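Local coordinates for protein D-isomer specific 2-hydroxyacid dehydrogenase NAD-binding (Xanthobacter autotrophicus, PDB 4XA8) that probably works as an NAD(P)-dependent oxidoreductase of the D-isomer-specific 2-hydroxyacid dehydrogenase family, binding NADPH, at residues I145-L150 with S199-V204; L116-D121 with G227-N232; P69-V74 with D89-P94. All blocks are in the same frame, centred on the assembly; numbering follows the deposited sequence.

Contact 1: I145-L150 with S199-V204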
loop_
_atom_site.group_PDB
_atom_site.type_symbol
_atom_site.label_atom_id
_atom_site.label_comp_id
_atom_site.label_asym_id
_atom_site.label_seq_id
_atom_site.Cartn_x
_atom_site.Cartn_y
_atom_site.Cartn_z
ATOM N N ILE A 145 -16.268 2.651 1.455
ATOM C CA ILE A 145 -15.660 1.318 1.386
ATOM C C ILE A 145 -15.622 0.620 2.748
ATOM O O ILE A 145 -14.944 1.047 3.706
ATOM C CB ILE A 145 -14.259 1.380 0.764
ATOM C CG1 ILE A 145 -14.342 2.053 -0.617
ATOM C CG2 ILE A 145 -13.662 -0.036 0.631
ATOM C CD1 ILE A 145 -12.988 2.235 -1.287
ATOM N N ARG A 146 -16.347 -0.469 2.824
ATOM C CA ARG A 146 -16.485 -1.211 4.067
ATOM C C ARG A 146 -15.394 -2.254 4.172
ATOM O O ARG A 146 -15.301 -3.140 3.312
ATOM C CB ARG A 146 -17.849 -1.886 4.120
ATOM C CG ARG A 146 -18.986 -0.896 4.045
ATOM C CD ARG A 146 -20.299 -1.612 3.812
ATOM N NE ARG A 146 -21.134 -1.611 5.015
ATOM C CZ ARG A 146 -22.286 -2.279 5.146
ATOM N NH1 ARG A 146 -22.769 -3.023 4.153
ATOM N NH2 ARG A 146 -22.971 -2.184 6.278
ATOM N N VAL A 147 -14.584 -2.174 5.215
ATOM C CA VAL A 147 -13.387 -3.057 5.387
ATOM C C VAL A 147 -13.611 -3.754 6.749
ATOM O O VAL A 147 -13.851 -3.088 7.772
ATOM C CB VAL A 147 -12.068 -2.254 5.457
ATOM C CG1 VAL A 147 -10.838 -3.143 5.583
ATOM C CG2 VAL A 147 -11.910 -1.300 4.265
ATOM N N GLY A 148 -13.586 -5.070 6.721
ATOM C CA GLY A 148 -13.824 -5.909 7.876
ATOM C C GLY A 148 -12.514 -6.563 8.294
ATOM O O GLY A 148 -11.884 -7.278 7.491
ATOM N N VAL A 149 -12.137 -6.401 9.557
ATOM C CA VAL A 149 -10.972 -7.130 10.118
ATOM C C VAL A 149 -11.489 -8.315 10.987
ATOM O O VAL A 149 -12.179 -8.083 11.996
ATOM C CB VAL A 149 -10.126 -6.157 10.974
ATOM C CG1 VAL A 149 -8.896 -6.846 11.571
ATOM C CG2 VAL A 149 -9.668 -4.999 10.154
ATOM N N LEU A 150 -11.216 -9.545 10.552
ATOM C CA LEU A 150 -11.621 -10.757 11.230
ATOM C C LEU A 150 -10.519 -11.131 12.223
ATOM O O LEU A 150 -9.469 -11.624 11.839
ATOM C CB LEU A 150 -11.902 -11.849 10.183
ATOM C CG LEU A 150 -12.433 -13.172 10.649
ATOM C CD1 LEU A 150 -13.899 -13.058 11.045
ATOM C CD2 LEU A 150 -12.270 -14.187 9.530
ATOM N N SER A 199 -18.971 -6.676 4.575
ATOM C CA SER A 199 -17.537 -6.384 4.337
ATOM C C SER A 199 -17.202 -6.513 2.843
ATOM O O SER A 199 -17.122 -7.626 2.303
ATOM C CB SER A 199 -16.656 -7.350 5.116
ATOM O OG SER A 199 -16.813 -7.203 6.522
ATOM N N GLU A 200 -16.936 -5.393 2.190
ATOM C CA GLU A 200 -16.448 -5.389 0.819
ATOM C C GLU A 200 -15.016 -5.899 0.688
ATOM O O GLU A 200 -14.694 -6.580 -0.275
ATOM C CB GLU A 200 -16.522 -3.972 0.211
ATOM C CG GLU A 200 -16.144 -3.984 -1.246
ATOM C CD GLU A 200 -16.201 -2.620 -1.930
ATOM O OE1 GLU A 200 -16.962 -1.718 -1.506
ATOM O OE2 GLU A 200 -15.471 -2.463 -2.908
ATOM N N ILE A 201 -14.164 -5.531 1.640
ATOM C CA ILE A 201 -12.793 -6.046 1.751
ATOM C C ILE A 201 -12.714 -6.730 3.084
ATOM O O ILE A 201 -13.135 -6.147 4.125
ATOM C CB ILE A 201 -11.754 -4.907 1.687
ATOM C CG1 ILE A 201 -11.889 -4.141 0.367
ATOM C CG2 ILE A 201 -10.342 -5.416 1.812
ATOM C CD1 ILE A 201 -11.167 -2.833 0.324
ATOM N N VAL A 202 -12.175 -7.953 3.124
ATOM C CA VAL A 202 -12.071 -8.616 4.427
ATOM C C VAL A 202 -10.604 -8.972 4.700
ATOM O O VAL A 202 -9.862 -9.350 3.784
ATOM C CB VAL A 202 -13.033 -9.847 4.552
ATOM C CG1 VAL A 202 -12.626 -10.931 3.597
ATOM C CG2 VAL A 202 -13.045 -10.434 5.955
ATOM N N VAL A 203 -10.163 -8.753 5.951
ATOM C CA VAL A 203 -8.742 -9.066 6.372
ATOM C C VAL A 203 -8.770 -10.149 7.424
ATOM O O VAL A 203 -9.269 -9.949 8.550
ATOM C CB VAL A 203 -7.955 -7.849 6.891
ATOM C CG1 VAL A 203 -6.491 -8.193 7.031
ATOM C CG2 VAL A 203 -8.127 -6.639 5.995
ATOM N N VAL A 204 -8.251 -11.315 7.087
ATOM C CA VAL A 204 -8.159 -12.405 8.083
ATOM C C VAL A 204 -6.916 -12.223 8.981
ATOM O O VAL A 204 -5.761 -12.290 8.502
ATOM C CB VAL A 204 -8.028 -13.776 7.423
ATOM C CG1 VAL A 204 -8.058 -14.876 8.500
ATOM C CG2 VAL A 204 -9.154 -14.006 6.427
HETATM O O HOH W 1 -18.279 -0.997 0.680
#
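The carbonyl oxygen of R146 takes two backbone N-H groups from the start of the neighbouring strand: a near-straight bond from I201 N to R146 O (3.1 Å, 165°) and a weak, strongly bent one from E200 N. Both belong to the central step of the Rossmann fold, where strand 146-150 lies parallel to strand 201-204 in the seven-stranded sheet of the probable NAD-binding domain. Further along, the ladder tightens. G148 N reaches I201 O at 2.8 Å, V203 N closes on G148 O at 2.7 Å, and L150 N meets V203 O at 2.8 Å. G148 therefore both gives and takes a strand bond, and V202 CA adds a C-H contact to its oxygen.

On one face V147, V149, I201 and V203 lie together, covered by V115 and A119 of helix 103-119 and by A160 and L163 of helix 154-165. I145 joins them at the strand entrance: with chi1 at -56° its CG2 branch stands opposite the backbone N, and CG2 touches I201 CD1 at 3.8 Å, the two chains meeting at a slant. The other face carries L150, V202 and V204. There S199 OG rests 3.5 Å from G148 CA, on the side where this residue has no side chain, while its hydrogen bond goes to F195 O.

V149 also packs close to G156 in the first turns of helix 154-165, a residue seen to bind NADPH; G156 closes a GxGxxG-like sequence, consistent with the Rossmann dinucleotide-binding motif. At the opposite end E200 extends fully beyond CG (chi2 180°); its carboxylate pairs with R140, and a water receives the N-H of R146 N and donates to E200 OE1 at 2.7 Å.

Contact 2: L116-D121 with G227-N232; sequences LRHARD and GAKFIN
K229 reaches from strand 228-232 of the Rossmann sheet to the C-terminal end of helix 103-119, where its NZ bonds H118 O at 2.9 Å and forms a salt bridge with D121 OD1 at 2.8 Å. The helix ends there in a Schellman motif: D121, with positive phi, is its C-prime residue, and D121 N turns back to H118 O while I122 N bonds R117 O. H118 O thus has two donors, D121 N and K229 NZ, which approach from opposite faces of the carbonyl plane, the ammonium tilted 31° from it. D121 OD1 is likewise met from above its carboxylate plane rather than within it. E255 on the adjoining strand 253-258 gives NZ a third oxygen, OE1, so the ammonium is gripped by two carboxylates and a helix-terminal carbonyl, a setting that should stabilise its positive charge.

The lysine chain runs nearly extended until it bends at the last torsion (chi4 -125°), which turns NZ to the helix end. On the way its CB and CD pass H118 CB, each at 4.1 Å, the two side chains running in opposite directions. Both nitrogens of the imidazole have partners on strand 253-258: ND1 bonds E255 OE1, the same oxygen that pairs with K229, and NE2 bonds T257 OG1. E255 therefore ties histidine and lysine together. Beside the ring lies I231, which reaches across from its strand with its CG1 3.8 Å and its CD1 3.9 Å from H118 CD2.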
loop_
_atom_site.group_PDB
_atom_site.type_symbol
_atom_site.label_atom_id
_atom_site.label_comp_id
_atom_site.label_asym_id
_atom_site.label_seq_id
_atom_site.Cartn_x
_atom_site.Cartn_y
_atom_site.Cartn_z
ATOM N N LEU A 116 -5.281 -0.850 0.983
ATOM C CA LEU A 116 -5.263 0.295 0.026
ATOM C C LEU A 116 -5.123 -0.194 -1.440
ATOM O O LEU A 116 -5.739 0.350 -2.375
ATOM C CB LEU A 116 -4.127 1.285 0.342
ATOM C CG LEU A 116 -4.255 2.099 1.633
ATOM C CD1 LEU A 116 -2.958 2.816 2.003
ATOM C CD2 LEU A 116 -5.377 3.060 1.401
ATOM N N ARG A 117 -4.353 -1.250 -1.599
ATOM C CA ARG A 117 -4.120 -1.806 -2.911
ATOM C C ARG A 117 -5.502 -2.270 -3.495
ATOM O O ARG A 117 -5.814 -1.990 -4.650
ATOM C CB ARG A 117 -3.091 -2.916 -2.820
ATOM C CG ARG A 117 -2.861 -3.795 -4.025
ATOM C CD ARG A 117 -1.733 -4.840 -3.860
ATOM N NE ARG A 117 -1.613 -5.478 -5.170
ATOM C CZ ARG A 117 -2.364 -6.468 -5.602
ATOM N NH1 ARG A 117 -3.267 -7.014 -4.814
ATOM N NH2 ARG A 117 -2.240 -6.898 -6.860
ATOM N N HIS A 118 -6.327 -2.945 -2.710
ATOM C CA HIS A 118 -7.669 -3.340 -3.170
ATOM C C HIS A 118 -8.676 -2.202 -3.271
ATOM O O HIS A 118 -9.452 -2.142 -4.223
ATOM C CB HIS A 118 -8.221 -4.473 -2.289
ATOM C CG HIS A 118 -7.502 -5.765 -2.495
ATOM N ND1 HIS A 118 -7.544 -6.450 -3.692
ATOM C CD2 HIS A 118 -6.678 -6.469 -1.688
ATOM C CE1 HIS A 118 -6.800 -7.538 -3.598
ATOM N NE2 HIS A 118 -6.280 -7.574 -2.389
ATOM N N ALA A 119 -8.679 -1.316 -2.289
ATOM C CA ALA A 119 -9.621 -0.213 -2.254
ATOM C C ALA A 119 -9.382 0.730 -3.441
ATOM O O ALA A 119 -10.322 1.292 -3.922
ATOM C CB ALA A 119 -9.482 0.562 -0.945
ATOM N N ARG A 120 -8.128 0.932 -3.873
ATOM C CA ARG A 120 -7.873 1.792 -5.045
ATOM C C ARG A 120 -7.883 1.032 -6.365
ATOM O O ARG A 120 -7.619 1.622 -7.393
ATOM C CB ARG A 120 -6.579 2.574 -4.861
ATOM C CG ARG A 120 -6.529 3.432 -3.595
ATOM C CD ARG A 120 -7.710 4.357 -3.442
ATOM N NE ARG A 120 -7.947 5.102 -4.662
ATOM C CZ ARG A 120 -7.383 6.274 -4.994
ATOM N NH1 ARG A 120 -6.536 6.922 -4.174
ATOM N NH2 ARG A 120 -7.711 6.817 -6.174
ATOM N N ASP A 121 -8.233 -0.260 -6.333
ATOM C CA ASP A 121 -8.332 -1.104 -7.524
ATOM C C ASP A 121 -7.002 -1.239 -8.240
ATOM O O ASP A 121 -6.958 -1.380 -9.489
ATOM C CB ASP A 121 -9.423 -0.567 -8.477
ATOM C CG ASP A 121 -10.833 -0.903 -7.987
ATOM O OD1 ASP A 121 -11.147 -2.066 -7.684
ATOM O OD2 ASP A 121 -11.643 0.014 -7.864
ATOM N N GLY A 227 -18.151 -10.376 -5.298
ATOM C CA GLY A 227 -17.195 -9.340 -5.646
ATOM C C GLY A 227 -16.290 -8.880 -4.518
ATOM O O GLY A 227 -15.520 -7.952 -4.699
ATOM N N ALA A 228 -16.343 -9.549 -3.373
ATOM C CA ALA A 228 -15.557 -9.188 -2.244
ATOM C C ALA A 228 -14.076 -9.352 -2.547
ATOM O O ALA A 228 -13.678 -10.120 -3.419
ATOM C CB ALA A 228 -15.933 -10.019 -1.006
ATOM N N LYS A 229 -13.276 -8.593 -1.810
ATOM C CA LYS A 229 -11.812 -8.656 -1.877
ATOM C C LYS A 229 -11.253 -9.236 -0.556
ATOM O O LYS A 229 -11.632 -8.807 0.517
ATOM C CB LYS A 229 -11.274 -7.273 -2.181
ATOM C CG LYS A 229 -11.908 -6.772 -3.500
ATOM C CD LYS A 229 -11.970 -5.292 -3.656
ATOM C CE LYS A 229 -12.324 -4.872 -5.092
ATOM N NZ LYS A 229 -11.252 -3.924 -5.593
ATOM N N PHE A 230 -10.378 -10.237 -0.673
ATOM C CA PHE A 230 -9.989 -11.104 0.453
ATOM C C PHE A 230 -8.470 -11.016 0.704
ATOM O O PHE A 230 -7.670 -11.212 -0.212
ATOM C CB PHE A 230 -10.397 -12.517 0.075
ATOM C CG PHE A 230 -10.275 -13.521 1.173
ATOM C CD1 PHE A 230 -9.088 -14.222 1.345
ATOM C CD2 PHE A 230 -11.342 -13.807 2.011
ATOM C CE1 PHE A 230 -8.955 -15.170 2.333
ATOM C CE2 PHE A 230 -11.218 -14.784 3.001
ATOM C CZ PHE A 230 -10.027 -15.455 3.157
ATOM N N ILE A 231 -8.079 -10.718 1.949
ATOM C CA ILE A 231 -6.700 -10.579 2.353
ATOM C C ILE A 231 -6.456 -11.567 3.517
ATOM O O ILE A 231 -7.198 -11.533 4.508
ATOM C CB ILE A 231 -6.417 -9.180 2.858
ATOM C CG1 ILE A 231 -6.594 -8.178 1.723
ATOM C CG2 ILE A 231 -5.007 -9.064 3.452
ATOM C CD1 ILE A 231 -6.780 -6.776 2.220
ATOM N N ASN A 232 -5.439 -12.425 3.392
ATOM C CA ASN A 232 -5.094 -13.399 4.490
ATOM C C ASN A 232 -3.689 -13.184 4.974
ATOM O O ASN A 232 -2.741 -13.373 4.202
ATOM C CB ASN A 232 -5.227 -14.824 4.051
ATOM C CG ASN A 232 -5.202 -15.785 5.229
ATOM O OD1 ASN A 232 -5.248 -15.360 6.385
ATOM N ND2 ASN A 232 -5.100 -17.070 4.935
#

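Contact 3: P69-V74 with D89-P94; sequences PNLKLV and DLPDVP
This is a partly buried packing of a loop against the start of a strand and the turn before it, at the margin of the five-stranded parallel sheet, where residues 69-74 lead into strand 73-76 and residues 89-94 lead into strand 95-97, the outermost strand on that side. The sheet belongs to the other α/β unit of the chain, built mostly from its N-terminal part, apart from the Rossmann sheet of the probable NAD-binding domain. One hydrogen bond joins the two lead-ins, from V74 N to P94 O (3.0 Å, 177°), almost perfectly straight. It starts the parallel pairing that V74 continues with T96, whose backbone and OG1 both bond it.

V93 makes much of the rest. Its chi1 of -54° places CG1 opposite its own carbonyl carbon and wedges CG2 between the backbone N and C. From there the branches part: CG1 presses on L71 O at 3.4 Å, CG2 turns to V74 CG2 at 4.2 Å, and CB lies against K72 O. The V93 and V74 side chains meet at about a right angle. K72 O is also met by the neighbouring proline, with P94 CD at 3.3 Å; as P94 N carries no hydrogen, that carbonyl meets ring carbon here instead of an N-H.

At the outer end L71 points its CD2 at the ring of P91, 3.8 Å from CG, again roughly at right angles, and its side chain also packs on F65 and on A55 of strand 52-57. D92 centres an inverse gamma turn that swings the chain from P91 to V93. Helix 290-306 closes over P94 and K72 through I304, and over L73 through N300. L73 starts away from the loop, yet its CD1 comes back to P94 O at 3.8 Å.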
loop_
_atom_site.group_PDB
_atom_site.type_symbol
_atom_site.label_atom_id
_atom_site.label_comp_id
_atom_site.label_asym_id
_atom_site.label_seq_id
_atom_site.Cartn_x
_atom_site.Cartn_y
_atom_site.Cartn_z
ATOM N N PRO A 69 19.737 -35.206 21.396
ATOM C CA PRO A 69 19.342 -35.658 22.730
ATOM C C PRO A 69 19.595 -34.636 23.861
ATOM O O PRO A 69 18.844 -34.623 24.822
ATOM C CB PRO A 69 20.146 -36.964 22.931
ATOM C CG PRO A 69 21.280 -36.903 21.988
ATOM C CD PRO A 69 20.900 -35.939 20.867
ATOM N N ASN A 70 20.594 -33.757 23.711
ATOM C CA ASN A 70 20.985 -32.780 24.747
ATOM C C ASN A 70 20.382 -31.366 24.568
ATOM O O ASN A 70 20.819 -30.392 25.213
ATOM C CB ASN A 70 22.515 -32.687 24.766
ATOM C CG ASN A 70 23.164 -34.011 25.052
ATOM O OD1 ASN A 70 22.668 -34.776 25.873
ATOM N ND2 ASN A 70 24.277 -34.301 24.380
ATOM N N LEU A 71 19.386 -31.258 23.691
ATOM C CA LEU A 71 18.602 -30.012 23.531
ATOM C C LEU A 71 18.059 -29.494 24.883
ATOM O O LEU A 71 17.460 -30.261 25.691
ATOM C CB LEU A 71 17.436 -30.291 22.591
ATOM C CG LEU A 71 16.788 -29.221 21.752
ATOM C CD1 LEU A 71 17.850 -28.515 20.925
ATOM C CD2 LEU A 71 15.751 -29.937 20.889
ATOM N N LYS A 72 18.288 -28.202 25.115
ATOM C CA LYS A 72 17.914 -27.514 26.354
ATOM C C LYS A 72 16.881 -26.403 26.160
ATOM O O LYS A 72 16.267 -25.953 27.146
ATOM C CB LYS A 72 19.184 -26.946 27.005
ATOM C CG LYS A 72 20.205 -28.041 27.398
ATOM C CD LYS A 72 20.870 -27.777 28.746
ATOM C CE LYS A 72 21.520 -29.045 29.296
ATOM N NZ LYS A 72 21.468 -29.154 30.782
ATOM N N LEU A 73 16.710 -25.972 24.903
ATOM C CA LEU A 73 15.964 -24.774 24.558
ATOM C C LEU A 73 15.500 -24.842 23.102
ATOM O O LEU A 73 16.294 -25.135 22.196
ATOM C CB LEU A 73 16.855 -23.534 24.786
ATOM C CG LEU A 73 16.263 -22.164 24.408
ATOM C CD1 LEU A 73 15.006 -21.911 25.228
ATOM C CD2 LEU A 73 17.274 -21.035 24.630
ATOM N N VAL A 74 14.209 -24.608 22.879
ATOM C CA VAL A 74 13.673 -24.386 21.536
ATOM C C VAL A 74 13.176 -22.958 21.402
ATOM O O VAL A 74 12.584 -22.402 22.343
ATOM C CB VAL A 74 12.522 -25.354 21.218
ATOM C CG1 VAL A 74 11.880 -25.014 19.876
ATOM C CG2 VAL A 74 13.050 -26.754 21.199
ATOM N N ASP A 89 7.488 -35.373 18.778
ATOM C CA ASP A 89 8.936 -35.582 19.046
ATOM C C ASP A 89 9.589 -34.493 19.916
ATOM O O ASP A 89 10.801 -34.559 20.175
ATOM C CB ASP A 89 9.728 -35.691 17.727
ATOM C CG ASP A 89 9.886 -34.342 17.006
ATOM O OD1 ASP A 89 8.959 -33.512 17.103
ATOM O OD2 ASP A 89 10.922 -34.116 16.338
ATOM N N LEU A 90 8.801 -33.492 20.332
ATOM C CA LEU A 90 9.309 -32.350 21.094
ATOM C C LEU A 90 9.752 -32.814 22.470
ATOM O O LEU A 90 8.989 -33.490 23.157
ATOM C CB LEU A 90 8.232 -31.271 21.244
ATOM N N PRO A 91 10.985 -32.463 22.884
ATOM C CA PRO A 91 11.406 -32.919 24.208
ATOM C C PRO A 91 10.816 -32.063 25.340
ATOM O O PRO A 91 10.071 -31.110 25.097
ATOM C CB PRO A 91 12.938 -32.813 24.146
ATOM C CG PRO A 91 13.216 -31.768 23.126
ATOM C CD PRO A 91 11.984 -31.569 22.272
ATOM N N ASP A 92 11.151 -32.432 26.569
ATOM C CA ASP A 92 10.609 -31.800 27.762
ATOM C C ASP A 92 11.444 -30.567 28.160
ATOM O O ASP A 92 12.105 -30.563 29.192
ATOM C CB ASP A 92 10.582 -32.842 28.888
ATOM C CG ASP A 92 9.824 -32.374 30.076
ATOM O OD1 ASP A 92 9.166 -31.319 29.983
ATOM O OD2 ASP A 92 9.885 -33.052 31.112
ATOM N N VAL A 93 11.422 -29.526 27.326
ATOM C CA VAL A 93 12.280 -28.349 27.534
ATOM C C VAL A 93 11.526 -27.045 27.297
ATOM O O VAL A 93 10.451 -27.046 26.693
ATOM C CB VAL A 93 13.544 -28.363 26.621
ATOM C CG1 VAL A 93 14.306 -29.666 26.788
ATOM C CG2 VAL A 93 13.184 -28.122 25.163
ATOM N N PRO A 94 12.094 -25.921 27.768
ATOM C CA PRO A 94 11.485 -24.629 27.469
ATOM C C PRO A 94 11.388 -24.349 25.956
ATOM O O PRO A 94 12.322 -24.649 25.192
ATOM C CB PRO A 94 12.427 -23.618 28.128
ATOM C CG PRO A 94 13.249 -24.396 29.089
ATOM C CD PRO A 94 13.318 -25.794 28.576
#

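In the fold
Contact 3 closes first along the chain, in the five-stranded sheet; contacts 1 and 2 follow in the Rossmann sheet, on the opposite side of the chain's centre. Contacts 1 and 2 have centres about 8 Å apart and share neighbouring strands 201-204 and 228-232, while helix 103-119 of contact 2 also covers one face of contact 1. In sequence, contact 1 falls wholly between the two segments of contact 2. Contact 3 lies about 41 Å from contact 1 and 43 Å from contact 2, centre to centre, without touching either. The three thus sample both α/β units, with NADPH-binding residues near contacts 1 and 2 in one and another, R97, just after contact 3 in the other.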